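Side-chain contacts in GCN5-related N-acetyltransferase (Kribbella flavida, PDB 4MY0), which probably transfers acetyl groups from acetyl-coenzyme A to amines, possibly including aminoglycosides, as a member of the GNAT family: residues Arg52-Val57 against Arg105-Arg110; Gln73-Arg78 against Leu351-Pro356; Arg110-Gly115 against Pro311-Gln316; Val215-Trp218 against Leu223-Asp226. One frame throughout, in Å; residues are numbered along the deposited sequence.

How the contacts relate
The four contacts run from a hydrophobic interior to polar surface. Contact 2 is buried: an indole of the first acetyltransferase region meets a tyrosine and an alanine of the sterol-carrier-like region. Contact 3 joins the same two regions nearer the surface, with a thin arginine-on-aliphatic touch. Contacts 1 and 3 both use helix 99-113 and share Arg110; they touch where Arg52 CG packs on Lys114 CE at 3.7 Å. Contact 1 seats that helix on strand 53-58, which neighbours strand 61-75 of contact 2. Contact 4 stands apart, on the opposite side of the chain's centre from contact 3. As a beta hairpin of the second acetyltransferase region, it alone has hydrogen bonds between its segments.

Contact 1 of 4, residues Arg52-Val57 against Arg105-Arg110; sequences RFLGVV and RGVLER
Leu54 has its CG beside the backbone N (chi1 -69°), which sends its branches toward helix 99-113, while Arg110 has CG anti to the backbone N (chi1 178°) and then bends at chi2 and chi3, so that its chain folds back over the leucine. The two methyls of Leu54 do different work. CD1 is pressed onto the helix backbone, 3.4 Å from Gly106 O and also tight against Val107 CA; the same methyl also touches Arg110 CB and, at 3.7 Å, Val107 CG2. CD2 lies over one face of the Arg110 guanidinium, 3.8 Å from NH1. At Gly106 a side chain would point toward the leucine; with none there, the methyl lies directly against the helix backbone, and branched Val107 offers a compact methyl beside it. The arginine's polar rim is occupied elsewhere: NH1 bonds to Gly51 O and NH2 forms a salt bridge with Asp12 OD1. With its edges tied in this way, the flat group is probably kept from turning and can offer its face to a methyl. An alanine in place of Leu54 would take away both methyls, and this would probably open a gap above Gly106 and Val107 and leave the guanidinium face without its apolar cover. Strand 53-57 and the helix run roughly antiparallel, their axes 8.8 Å apart. This is the helix-on-sheet packing of the GNAT fold, in which the helix begins within the Arg-Gly-Arg-Gly-Val-Gly sequence; Arg95 to Gly98, Gly100 and Ser101 bind acetyl-CoA.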
loop_
_atom_site.group_PDB
_atom_site.type_symbol
_atom_site.label_atom_id
_atom_site.label_comp_id
_atom_site.label_asym_id
_atom_site.label_seq_id
_atom_site.Cartn_x
_atom_site.Cartn_y
_atom_site.Cartn_z
ATOM N N ARG C 52 -35.773 6.198 26.107
ATOM C CA ARG C 52 -34.496 6.735 25.655
ATOM C C ARG C 52 -34.234 6.482 24.164
ATOM O O ARG C 52 -33.076 6.389 23.719
ATOM C CB ARG C 52 -33.358 6.194 26.537
ATOM C CG ARG C 52 -33.367 6.735 27.985
ATOM C CD ARG C 52 -32.660 5.797 28.968
ATOM N NE ARG C 52 -31.581 5.080 28.313
ATOM C CZ ARG C 52 -31.327 3.786 28.466
ATOM N NH1 ARG C 52 -32.059 3.050 29.283
ATOM N NH2 ARG C 52 -30.323 3.234 27.801
ATOM N N PHE C 53 -35.312 6.401 23.387
ATOM C CA PHE C 53 -35.202 6.263 21.929
ATOM C C PHE C 53 -36.142 7.275 21.260
ATOM O O PHE C 53 -37.372 7.086 21.238
ATOM C CB PHE C 53 -35.575 4.837 21.496
ATOM C CG PHE C 53 -34.837 4.356 20.274
ATOM C CD1 PHE C 53 -34.417 3.039 20.181
ATOM C CD2 PHE C 53 -34.562 5.222 19.215
ATOM C CE1 PHE C 53 -33.722 2.582 19.056
ATOM C CE2 PHE C 53 -33.871 4.780 18.087
ATOM C CZ PHE C 53 -33.442 3.452 18.009
ATOM N N LEU C 54 -35.572 8.347 20.722
ATOM C CA LEU C 54 -36.375 9.406 20.122
ATOM C C LEU C 54 -36.327 9.355 18.600
ATOM O O LEU C 54 -35.364 8.854 18.013
ATOM C CB LEU C 54 -35.919 10.777 20.616
ATOM C CG LEU C 54 -36.235 11.018 22.098
ATOM C CD1 LEU C 54 -35.540 12.238 22.572
ATOM C CD2 LEU C 54 -37.720 11.180 22.300
ATOM N N GLY C 55 -37.375 9.860 17.961
ATOM C CA GLY C 55 -37.380 9.918 16.513
ATOM C C GLY C 55 -38.159 11.105 15.990
ATOM O O GLY C 55 -38.842 11.803 16.755
ATOM N N VAL C 56 -38.035 11.346 14.687
ATOM C CA VAL C 56 -38.898 12.297 14.004
ATOM C C VAL C 56 -39.707 11.532 12.964
ATOM O O VAL C 56 -39.140 10.705 12.241
ATOM C CB VAL C 56 -38.101 13.402 13.304
ATOM C CG1 VAL C 56 -39.035 14.236 12.416
ATOM C CG2 VAL C 56 -37.416 14.288 14.336
ATOM N N VAL C 57 -41.024 11.759 12.907
ATOM C CA VAL C 57 -41.812 11.199 11.812
ATOM C C VAL C 57 -42.344 12.295 10.898
ATOM O O VAL C 57 -42.422 13.465 11.294
ATOM C CB VAL C 57 -43.011 10.336 12.278
ATOM C CG1 VAL C 57 -42.540 9.120 13.069
ATOM C CG2 VAL C 57 -44.028 11.180 13.066
ATOM N N ARG C 105 -32.851 18.599 19.703
ATOM C CA ARG C 105 -33.493 19.393 20.749
ATOM C C ARG C 105 -34.424 18.528 21.593
ATOM O O ARG C 105 -34.475 18.684 22.815
ATOM C CB ARG C 105 -34.237 20.591 20.167
ATOM C CG ARG C 105 -33.277 21.660 19.668
ATOM C CD ARG C 105 -33.998 22.822 19.026
ATOM N NE ARG C 105 -33.055 23.651 18.275
ATOM C CZ ARG C 105 -33.123 23.854 16.961
ATOM N NH1 ARG C 105 -34.104 23.302 16.255
ATOM N NH2 ARG C 105 -32.221 24.620 16.355
ATOM N N GLY C 106 -35.143 17.607 20.947
ATOM C CA GLY C 106 -35.980 16.663 21.672
ATOM C C GLY C 106 -35.118 15.752 22.533
ATOM O O GLY C 106 -35.491 15.410 23.656
ATOM N N VAL C 107 -33.957 15.371 22.008
ATOM C CA VAL C 107 -33.016 14.540 22.754
ATOM C C VAL C 107 -32.482 15.241 24.011
ATOM O O VAL C 107 -32.441 14.649 25.102
ATOM C CB VAL C 107 -31.849 14.061 21.861
ATOM C CG1 VAL C 107 -30.703 13.542 22.709
ATOM C CG2 VAL C 107 -32.315 12.986 20.895
ATOM N N LEU C 108 -32.089 16.502 23.870
ATOM C CA LEU C 108 -31.611 17.266 25.021
ATOM C C LEU C 108 -32.709 17.430 26.053
ATOM O O LEU C 108 -32.468 17.338 27.258
ATOM C CB LEU C 108 -31.120 18.640 24.589
ATOM C CG LEU C 108 -29.832 18.682 23.768
ATOM C CD1 LEU C 108 -29.405 20.125 23.557
ATOM C CD2 LEU C 108 -28.720 17.891 24.425
ATOM N N GLU C 109 -33.924 17.679 25.590
ATOM C CA GLU C 109 -35.035 17.835 26.520
ATOM C C GLU C 109 -35.311 16.534 27.287
ATOM O O GLU C 109 -35.486 16.552 28.511
ATOM C CB GLU C 109 -36.286 18.327 25.788
ATOM C CG GLU C 109 -37.322 18.907 26.737
ATOM C CD GLU C 109 -36.712 19.921 27.704
ATOM O OE1 GLU C 109 -35.929 20.792 27.256
ATOM O OE2 GLU C 109 -37.004 19.839 28.920
ATOM N N ARG C 110 -35.322 15.404 26.582
ATOM C CA ARG C 110 -35.541 14.112 27.249
ATOM C C ARG C 110 -34.422 13.855 28.266
ATOM O O ARG C 110 -34.677 13.447 29.402
ATOM C CB ARG C 110 -35.618 12.973 26.220
ATOM C CG ARG C 110 -35.793 11.569 26.826
ATOM C CD ARG C 110 -37.062 11.464 27.695
ATOM N NE ARG C 110 -38.256 11.925 26.987
ATOM C CZ ARG C 110 -38.941 11.192 26.112
ATOM N NH1 ARG C 110 -38.560 9.948 25.832
ATOM N NH2 ARG C 110 -40.008 11.699 25.510
#

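Contact 2 of 4, residues Gln73-Arg78 against Leu351-Pro356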
loop_
_atom_site.group_PDB
_atom_site.type_symbol
_atom_site.label_atom_id
_atom_site.label_comp_id
_atom_site.label_asym_id
_atom_site.label_seq_id
_atom_site.Cartn_x
_atom_site.Cartn_y
_atom_site.Cartn_z
ATOM N N GLN C 73 -20.414 9.371 34.061
ATOM C CA GLN C 73 -19.099 9.740 33.541
ATOM C C GLN C 73 -18.245 10.278 34.675
ATOM O O GLN C 73 -18.707 11.072 35.502
ATOM C CB GLN C 73 -19.198 10.752 32.396
ATOM C CG GLN C 73 -17.904 10.864 31.578
ATOM C CD GLN C 73 -17.990 11.910 30.487
ATOM O OE1 GLN C 73 -18.730 12.884 30.610
ATOM N NE2 GLN C 73 -17.235 11.711 29.412
ATOM N N TRP C 74 -17.005 9.815 34.736
ATOM C CA TRP C 74 -16.108 10.256 35.796
ATOM C C TRP C 74 -15.688 11.694 35.530
ATOM O O TRP C 74 -15.333 12.039 34.401
ATOM C CB TRP C 74 -14.871 9.360 35.836
ATOM C CG TRP C 74 -15.124 8.001 36.443
ATOM C CD1 TRP C 74 -15.412 6.836 35.782
ATOM C CD2 TRP C 74 -15.095 7.674 37.838
ATOM N NE1 TRP C 74 -15.561 5.808 36.686
ATOM C CE2 TRP C 74 -15.371 6.295 37.955
ATOM C CE3 TRP C 74 -14.865 8.418 39.001
ATOM C CZ2 TRP C 74 -15.428 5.644 39.189
ATOM C CZ3 TRP C 74 -14.909 7.771 40.226
ATOM C CH2 TRP C 74 -15.190 6.397 40.312
ATOM N N TRP C 75 -15.751 12.534 36.560
ATOM C CA TRP C 75 -15.175 13.873 36.470
ATOM C C TRP C 75 -14.495 14.231 37.779
ATOM O O TRP C 75 -15.152 14.323 38.837
ATOM C CB TRP C 75 -16.233 14.911 36.078
ATOM C CG TRP C 75 -16.588 14.833 34.613
ATOM C CD1 TRP C 75 -17.724 14.290 34.071
ATOM C CD2 TRP C 75 -15.792 15.284 33.508
ATOM N NE1 TRP C 75 -17.687 14.396 32.699
ATOM C CE2 TRP C 75 -16.508 14.996 32.326
ATOM C CE3 TRP C 75 -14.546 15.909 33.402
ATOM C CZ2 TRP C 75 -16.018 15.312 31.052
ATOM C CZ3 TRP C 75 -14.053 16.214 32.129
ATOM C CH2 TRP C 75 -14.790 15.920 30.978
ATOM N N GLY C 76 -13.172 14.404 37.707
ATOM C CA GLY C 76 -12.360 14.633 38.894
ATOM C C GLY C 76 -12.563 13.570 39.950
ATOM O O GLY C 76 -12.627 13.870 41.143
ATOM N N GLY C 77 -12.681 12.314 39.526
ATOM C CA GLY C 77 -12.800 11.228 40.487
ATOM C C GLY C 77 -14.170 11.063 41.140
ATOM O O GLY C 77 -14.297 10.357 42.137
ATOM N N ARG C 78 -15.197 11.702 40.579
ATOM C CA ARG C 78 -16.575 11.425 40.993
ATOM C C ARG C 78 -17.458 11.052 39.789
ATOM O O ARG C 78 -17.190 11.469 38.657
ATOM C CB ARG C 78 -17.168 12.606 41.772
ATOM C CG ARG C 78 -16.451 12.902 43.091
ATOM C CD ARG C 78 -17.433 13.307 44.194
ATOM N NE ARG C 78 -17.961 14.653 44.009
ATOM C CZ ARG C 78 -19.210 15.024 44.293
ATOM N NH1 ARG C 78 -20.088 14.148 44.766
ATOM N NH2 ARG C 78 -19.590 16.275 44.088
ATOM N N LEU C 351 -14.760 24.422 29.369
ATOM C CA LEU C 351 -14.218 24.813 30.673
ATOM C C LEU C 351 -14.424 23.696 31.704
ATOM O O LEU C 351 -13.506 23.360 32.466
ATOM C CB LEU C 351 -14.875 26.110 31.158
ATOM C CG LEU C 351 -14.592 26.513 32.601
ATOM C CD1 LEU C 351 -13.140 26.889 32.740
ATOM C CD2 LEU C 351 -15.503 27.654 33.092
ATOM N N TYR C 352 -15.625 23.113 31.708
ATOM C CA TYR C 352 -15.968 22.012 32.614
ATOM C C TYR C 352 -15.041 20.826 32.386
ATOM O O TYR C 352 -14.720 20.083 33.319
ATOM C CB TYR C 352 -17.418 21.583 32.377
ATOM C CG TYR C 352 -17.955 20.544 33.345
ATOM C CD1 TYR C 352 -18.647 20.936 34.486
ATOM C CD2 TYR C 352 -17.801 19.177 33.106
ATOM C CE1 TYR C 352 -19.150 20.002 35.376
ATOM C CE2 TYR C 352 -18.318 18.223 33.989
ATOM C CZ TYR C 352 -18.993 18.657 35.122
ATOM O OH TYR C 352 -19.512 17.752 36.022
ATOM N N ALA C 353 -14.616 20.654 31.139
ATOM C CA ALA C 353 -13.751 19.540 30.774
ATOM C C ALA C 353 -12.273 19.811 31.059
ATOM O O ALA C 353 -11.437 18.940 30.823
ATOM C CB ALA C 353 -13.936 19.189 29.293
ATOM N N GLY C 354 -11.948 21.016 31.529
ATOM C CA GLY C 354 -10.568 21.376 31.825
ATOM C C GLY C 354 -9.761 21.990 30.679
ATOM O O GLY C 354 -8.542 22.107 30.764
ATOM N N THR C 355 -10.421 22.396 29.601
ATOM C CA THR C 355 -9.712 23.092 28.524
ATOM C C THR C 355 -9.169 24.430 29.061
ATOM O O THR C 355 -9.891 25.174 29.719
ATOM C CB THR C 355 -10.652 23.317 27.319
ATOM O OG1 THR C 355 -11.247 22.066 26.949
ATOM C CG2 THR C 355 -9.906 23.899 26.111
ATOM N N PRO C 356 -7.886 24.733 28.798
ATOM C CA PRO C 356 -7.267 25.967 29.325
ATOM C C PRO C 356 -7.992 27.233 28.860
ATOM O O PRO C 356 -8.461 27.293 27.713
ATOM C CB PRO C 356 -5.846 25.948 28.727
ATOM C CG PRO C 356 -5.606 24.534 28.275
ATOM C CD PRO C 356 -6.959 23.939 27.968
#
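Trp75 presents one indole face to Tyr352, while the atoms of its six-membered ring reach Ala353. From CB, the first torsion (chi1 -75°) sets CG beside the backbone N and turns the ring toward the end of helix 345-352. CG lies 3.9 Å from Tyr352 CE2, which sits over the five-membered ring, close to CD1 and CD2 as well. The tyrosine comes edge first, a T-shaped stack with the planes at 70° and the centroids 5.2 Å apart. Its hydroxyl bonds to Ala290 O, while Arg294 makes a cation-pi contact with its ring. At NE1 the indole finds a polar mate, Gln73 OE1 at 2.8 Å, which it meets from above the carbonyl plane. The packing joins the end of strand 61-75, where Trp75 opens a type I' turn through Gly76 and Gly77, to a helix C-terminus closed by a Schellman motif at Gly354; a GNAT region thus meets a sterol-carrier-like one. Further round the indole, CZ3 lies 3.6 Å from Ala353 CA. The tip, CH2, rests 3.8 Å from Ala353 CB, where a small residue allows the broad ring to come close to the helix end.

Contact 3 of 4, residues Arg110-Gly115 against Pro311-Gln316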
loop_
_atom_site.group_PDB
_atom_site.type_symbol
_atom_site.label_atom_id
_atom_site.label_comp_id
_atom_site.label_asym_id
_atom_site.label_seq_id
_atom_site.Cartn_x
_atom_site.Cartn_y
_atom_site.Cartn_z
ATOM N N ARG C 110 -35.322 15.404 26.582
ATOM C CA ARG C 110 -35.541 14.112 27.249
ATOM C C ARG C 110 -34.422 13.855 28.266
ATOM O O ARG C 110 -34.677 13.447 29.402
ATOM C CB ARG C 110 -35.618 12.973 26.220
ATOM C CG ARG C 110 -35.793 11.569 26.826
ATOM C CD ARG C 110 -37.062 11.464 27.695
ATOM N NE ARG C 110 -38.256 11.925 26.987
ATOM C CZ ARG C 110 -38.941 11.192 26.112
ATOM N NH1 ARG C 110 -38.560 9.948 25.832
ATOM N NH2 ARG C 110 -40.008 11.699 25.510
ATOM N N SER C 111 -33.181 14.117 27.865
ATOM C CA SER C 111 -32.050 13.959 28.790
ATOM C C SER C 111 -32.190 14.804 30.070
ATOM O O SER C 111 -31.930 14.309 31.167
ATOM C CB SER C 111 -30.733 14.256 28.091
ATOM O OG SER C 111 -30.531 13.382 26.980
ATOM N N ARG C 112 -32.602 16.066 29.930
ATOM C CA ARG C 112 -32.830 16.933 31.093
ATOM C C ARG C 112 -33.956 16.396 31.960
ATOM O O ARG C 112 -33.841 16.380 33.190
ATOM C CB ARG C 112 -33.210 18.351 30.671
ATOM C CG ARG C 112 -32.130 19.135 29.957
ATOM C CD ARG C 112 -32.651 20.505 29.526
ATOM N NE ARG C 112 -32.824 21.415 30.652
ATOM C CZ ARG C 112 -33.994 21.699 31.224
ATOM N NH1 ARG C 112 -34.051 22.552 32.246
ATOM N NH2 ARG C 112 -35.111 21.133 30.772
ATOM N N ASP C 113 -35.053 15.977 31.321
ATOM C CA ASP C 113 -36.211 15.457 32.050
ATOM C C ASP C 113 -35.841 14.246 32.906
ATOM O O ASP C 113 -36.413 14.034 33.970
ATOM C CB ASP C 113 -37.337 15.082 31.085
ATOM C CG ASP C 113 -38.033 16.295 30.504
ATOM O OD1 ASP C 113 -37.845 17.404 31.055
ATOM O OD2 ASP C 113 -38.773 16.135 29.503
ATOM N N LYS C 114 -34.877 13.461 32.426
ATOM C CA LYS C 114 -34.408 12.269 33.130
ATOM C C LYS C 114 -33.306 12.533 34.161
ATOM O O LYS C 114 -32.737 11.594 34.710
ATOM C CB LYS C 114 -33.938 11.210 32.120
ATOM C CG LYS C 114 -35.051 10.268 31.702
ATOM C CD LYS C 114 -34.663 9.424 30.507
ATOM C CE LYS C 114 -35.820 8.520 30.125
ATOM N NZ LYS C 114 -36.291 7.707 31.281
ATOM N N GLY C 115 -32.999 13.801 34.416
ATOM C CA GLY C 115 -32.067 14.152 35.474
ATOM C C GLY C 115 -30.588 14.064 35.142
ATOM O O GLY C 115 -29.754 14.086 36.043
ATOM N N PRO C 311 -29.109 29.935 25.332
ATOM C CA PRO C 311 -30.529 30.007 24.978
ATOM C C PRO C 311 -31.087 28.618 24.667
ATOM O O PRO C 311 -32.302 28.453 24.610
ATOM C CB PRO C 311 -30.533 30.907 23.739
ATOM C CG PRO C 311 -29.174 30.716 23.125
ATOM C CD PRO C 311 -28.231 30.475 24.274
ATOM N N GLY C 312 -30.202 27.636 24.488
ATOM C CA GLY C 312 -30.611 26.247 24.355
ATOM C C GLY C 312 -31.158 25.653 25.647
ATOM O O GLY C 312 -32.015 24.770 25.612
ATOM N N VAL C 313 -30.643 26.123 26.785
ATOM C CA VAL C 313 -31.129 25.719 28.104
ATOM C C VAL C 313 -31.223 26.969 28.976
ATOM O O VAL C 313 -30.310 27.264 29.753
ATOM C CB VAL C 313 -30.190 24.699 28.807
ATOM C CG1 VAL C 313 -30.785 24.258 30.157
ATOM C CG2 VAL C 313 -29.921 23.495 27.926
ATOM N N PRO C 314 -32.325 27.719 28.839
ATOM C CA PRO C 314 -32.514 28.994 29.534
ATOM C C PRO C 314 -32.338 28.896 31.051
ATOM O O PRO C 314 -31.884 29.858 31.673
ATOM C CB PRO C 314 -33.961 29.361 29.189
ATOM C CG PRO C 314 -34.198 28.714 27.859
ATOM C CD PRO C 314 -33.450 27.411 27.934
ATOM N N ALA C 315 -32.687 27.758 31.639
ATOM C CA ALA C 315 -32.519 27.585 33.082
ATOM C C ALA C 315 -31.048 27.724 33.535
ATOM O O ALA C 315 -30.783 28.093 34.684
ATOM C CB ALA C 315 -33.104 26.249 33.528
ATOM N N GLN C 316 -30.109 27.428 32.630
ATOM C CA GLN C 316 -28.674 27.559 32.897
ATOM C C GLN C 316 -28.177 28.985 32.714
ATOM O O GLN C 316 -27.070 29.324 33.145
ATOM C CB GLN C 316 -27.849 26.680 31.926
ATOM C CG GLN C 316 -27.983 25.212 32.154
ATOM C CD GLN C 316 -26.839 24.427 31.563
ATOM O OE1 GLN C 316 -26.272 23.567 32.235
ATOM N NE2 GLN C 316 -26.492 24.711 30.303
#
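Arg112 meets Val313 and Ala315 with its guanidinium end, the side chains of Arg112 and Val313 approaching from opposite directions. The closest touch is between Arg112 NE and Val313 CG1, 3.5 Å apart; Arg112 NH1 lies 4.0 Å from Ala315 CB. Both methyls come up obliquely to the flat group and offer it no acceptor, which makes this van der Waals packing of a charged plane on small aliphatic groups. An arginine suits such a place: its long chain spans the distance from the helix, while its charge can be paired at another corner. Here NH2 does so, in a salt bridge to Glu109 OE2 one turn earlier on the helix. The bend at chi3 (72°) swings the guanidinium off the line of the chain, and Leu285 packs against the same side chain. The contact links the last turn of helix 99-113, in the first acetyltransferase region, with the loop between strands 302-309 and 318-325 of the sterol-carrier-like region. That helix ends in a Schellman motif: Gly115 is the positive-phi residue (82°), its N-H donating to Arg112 O at 3.0 Å, while the next residue's N bonds back to Ser111 O. Glycine readily adopts this conformation. On the loop side, Val313 leads into a short 3-10 turn, 314-316, in which Gln316 N bonds to Val313 O at 2.9 Å and which carries Ala315 toward the arginine. Farther out, Gln316 fixes the turn to its surroundings, NE2 bonding to Asp310 OD1 and O accepting from Trp320 NE1. Val313 also packs on Arg283 of strand 274-284.

Contact 4 of 4, residues Val215-Trp218 against Leu223-Asp226; sequences VYNW and LQVD
Leu223 lays its CD2 methyl over one face of the Trp218 indole, 3.7 Å from the centroid of the six-membered ring, a CH-pi contact only 12° off the ring normal. The pair belongs to an antiparallel beta hairpin, strands 212-219 and 222-230, in the second GNAT region. The same methyl also reaches the Tyr216 ring, this time at its edge, near the plane, 4.0 Å from CD1. A leucine suits the place because this methyl, ending a short branched chain, fits over one ring and against the edge of the other. Tyr216 shares its face of the sheet with Val225, whose CG2 packs on the tyrosine CB. Trp218 NE1 bonds to Ala26 O of the third subunit, so the tryptophan links the hairpin to the assembly. A serine in place of Trp218 would probably leave Leu223 CD2 with only the Tyr216 edge of its two aromatic contacts and Ala26 O of the third subunit without this donor. Asn217 CG sits between the backbone N and the carbonyl carbon (chi1 44°), bringing its amide beside that of Gln224, the planes 72° apart. Backbone bonds pair these residues, Gln224 N to Asn217 O and Asn217 N to Gln224 O. Their amides converge on one carboxylate: Asn217 ND2 makes a weak bond to Asp226 OD2, and Gln224 NE2, with the acceptor in its amide plane, donates to Asp226 OD1 at 2.7 Å.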
loop_
_atom_site.group_PDB
_atom_site.type_symbol
_atom_site.label_atom_id
_atom_site.label_comp_id
_atom_site.label_asym_id
_atom_site.label_seq_id
_atom_site.Cartn_x
_atom_site.Cartn_y
_atom_site.Cartn_z
ATOM N N VAL C 215 -8.914 -6.841 29.917
ATOM C CA VAL C 215 -9.809 -7.429 28.933
ATOM C C VAL C 215 -9.225 -7.138 27.564
ATOM O O VAL C 215 -8.935 -5.987 27.237
ATOM C CB VAL C 215 -11.221 -6.841 29.021
ATOM C CG1 VAL C 215 -12.151 -7.550 28.030
ATOM C CG2 VAL C 215 -11.755 -6.976 30.461
ATOM N N TYR C 216 -9.021 -8.182 26.768
ATOM C CA TYR C 216 -8.478 -7.991 25.429
ATOM C C TYR C 216 -9.088 -8.962 24.425
ATOM O O TYR C 216 -9.875 -9.844 24.792
ATOM C CB TYR C 216 -6.945 -8.063 25.424
ATOM C CG TYR C 216 -6.355 -9.415 25.767
ATOM C CD1 TYR C 216 -5.822 -10.233 24.777
ATOM C CD2 TYR C 216 -6.301 -9.859 27.079
ATOM C CE1 TYR C 216 -5.269 -11.453 25.086
ATOM C CE2 TYR C 216 -5.752 -11.085 27.399
ATOM C CZ TYR C 216 -5.238 -11.879 26.402
ATOM O OH TYR C 216 -4.670 -13.092 26.732
ATOM N N ASN C 217 -8.754 -8.770 23.150
ATOM C CA ASN C 217 -9.317 -9.596 22.081
ATOM C C ASN C 217 -8.461 -9.514 20.823
ATOM O O ASN C 217 -7.518 -8.716 20.759
ATOM C CB ASN C 217 -10.756 -9.165 21.767
ATOM C CG ASN C 217 -10.910 -7.653 21.700
ATOM O OD1 ASN C 217 -10.437 -7.010 20.763
ATOM N ND2 ASN C 217 -11.568 -7.079 22.706
ATOM N N TRP C 218 -8.781 -10.337 19.826
ATOM C CA TRP C 218 -8.053 -10.299 18.561
ATOM C C TRP C 218 -8.487 -9.130 17.708
ATOM O O TRP C 218 -9.679 -8.840 17.620
ATOM C CB TRP C 218 -8.282 -11.588 17.782
ATOM C CG TRP C 218 -7.593 -12.757 18.411
ATOM C CD1 TRP C 218 -8.156 -13.719 19.204
ATOM C CD2 TRP C 218 -6.199 -13.077 18.317
ATOM N NE1 TRP C 218 -7.197 -14.618 19.594
ATOM C CE2 TRP C 218 -5.988 -14.251 19.059
ATOM C CE3 TRP C 218 -5.115 -12.496 17.651
ATOM C CZ2 TRP C 218 -4.731 -14.848 19.171
ATOM C CZ3 TRP C 218 -3.870 -13.085 17.762
ATOM C CH2 TRP C 218 -3.686 -14.247 18.524
ATOM N N LEU C 223 -3.362 -8.216 18.833
ATOM C CA LEU C 223 -4.220 -8.187 20.010
ATOM C C LEU C 223 -4.555 -6.737 20.339
ATOM O O LEU C 223 -3.778 -5.805 20.047
ATOM C CB LEU C 223 -3.542 -8.875 21.193
ATOM C CG LEU C 223 -3.308 -10.371 21.028
ATOM C CD1 LEU C 223 -2.412 -10.881 22.143
ATOM C CD2 LEU C 223 -4.628 -11.123 21.025
ATOM N N GLN C 224 -5.734 -6.547 20.905
ATOM C CA GLN C 224 -6.178 -5.220 21.276
ATOM C C GLN C 224 -6.646 -5.261 22.728
ATOM O O GLN C 224 -7.485 -6.085 23.094
ATOM C CB GLN C 224 -7.331 -4.786 20.387
ATOM C CG GLN C 224 -8.039 -3.554 20.915
ATOM C CD GLN C 224 -9.277 -3.220 20.123
ATOM O OE1 GLN C 224 -9.194 -2.895 18.944
ATOM N NE2 GLN C 224 -10.441 -3.300 20.771
ATOM N N VAL C 225 -6.101 -4.374 23.547
ATOM C CA VAL C 225 -6.518 -4.277 24.945
ATOM C C VAL C 225 -7.644 -3.246 25.034
ATOM O O VAL C 225 -7.452 -2.091 24.651
ATOM C CB VAL C 225 -5.328 -3.881 25.829
ATOM C CG1 VAL C 225 -5.783 -3.569 27.254
ATOM C CG2 VAL C 225 -4.275 -4.996 25.819
ATOM N N ASP C 226 -8.826 -3.671 25.485
ATOM C CA ASP C 226 -9.954 -2.755 25.668
ATOM C C ASP C 226 -9.774 -1.966 26.956
ATOM O O ASP C 226 -10.161 -0.801 27.051
ATOM C CB ASP C 226 -11.288 -3.510 25.754
ATOM C CG ASP C 226 -11.749 -4.066 24.419
ATOM O OD1 ASP C 226 -11.264 -3.603 23.357
ATOM O OD2 ASP C 226 -12.625 -4.967 24.443
#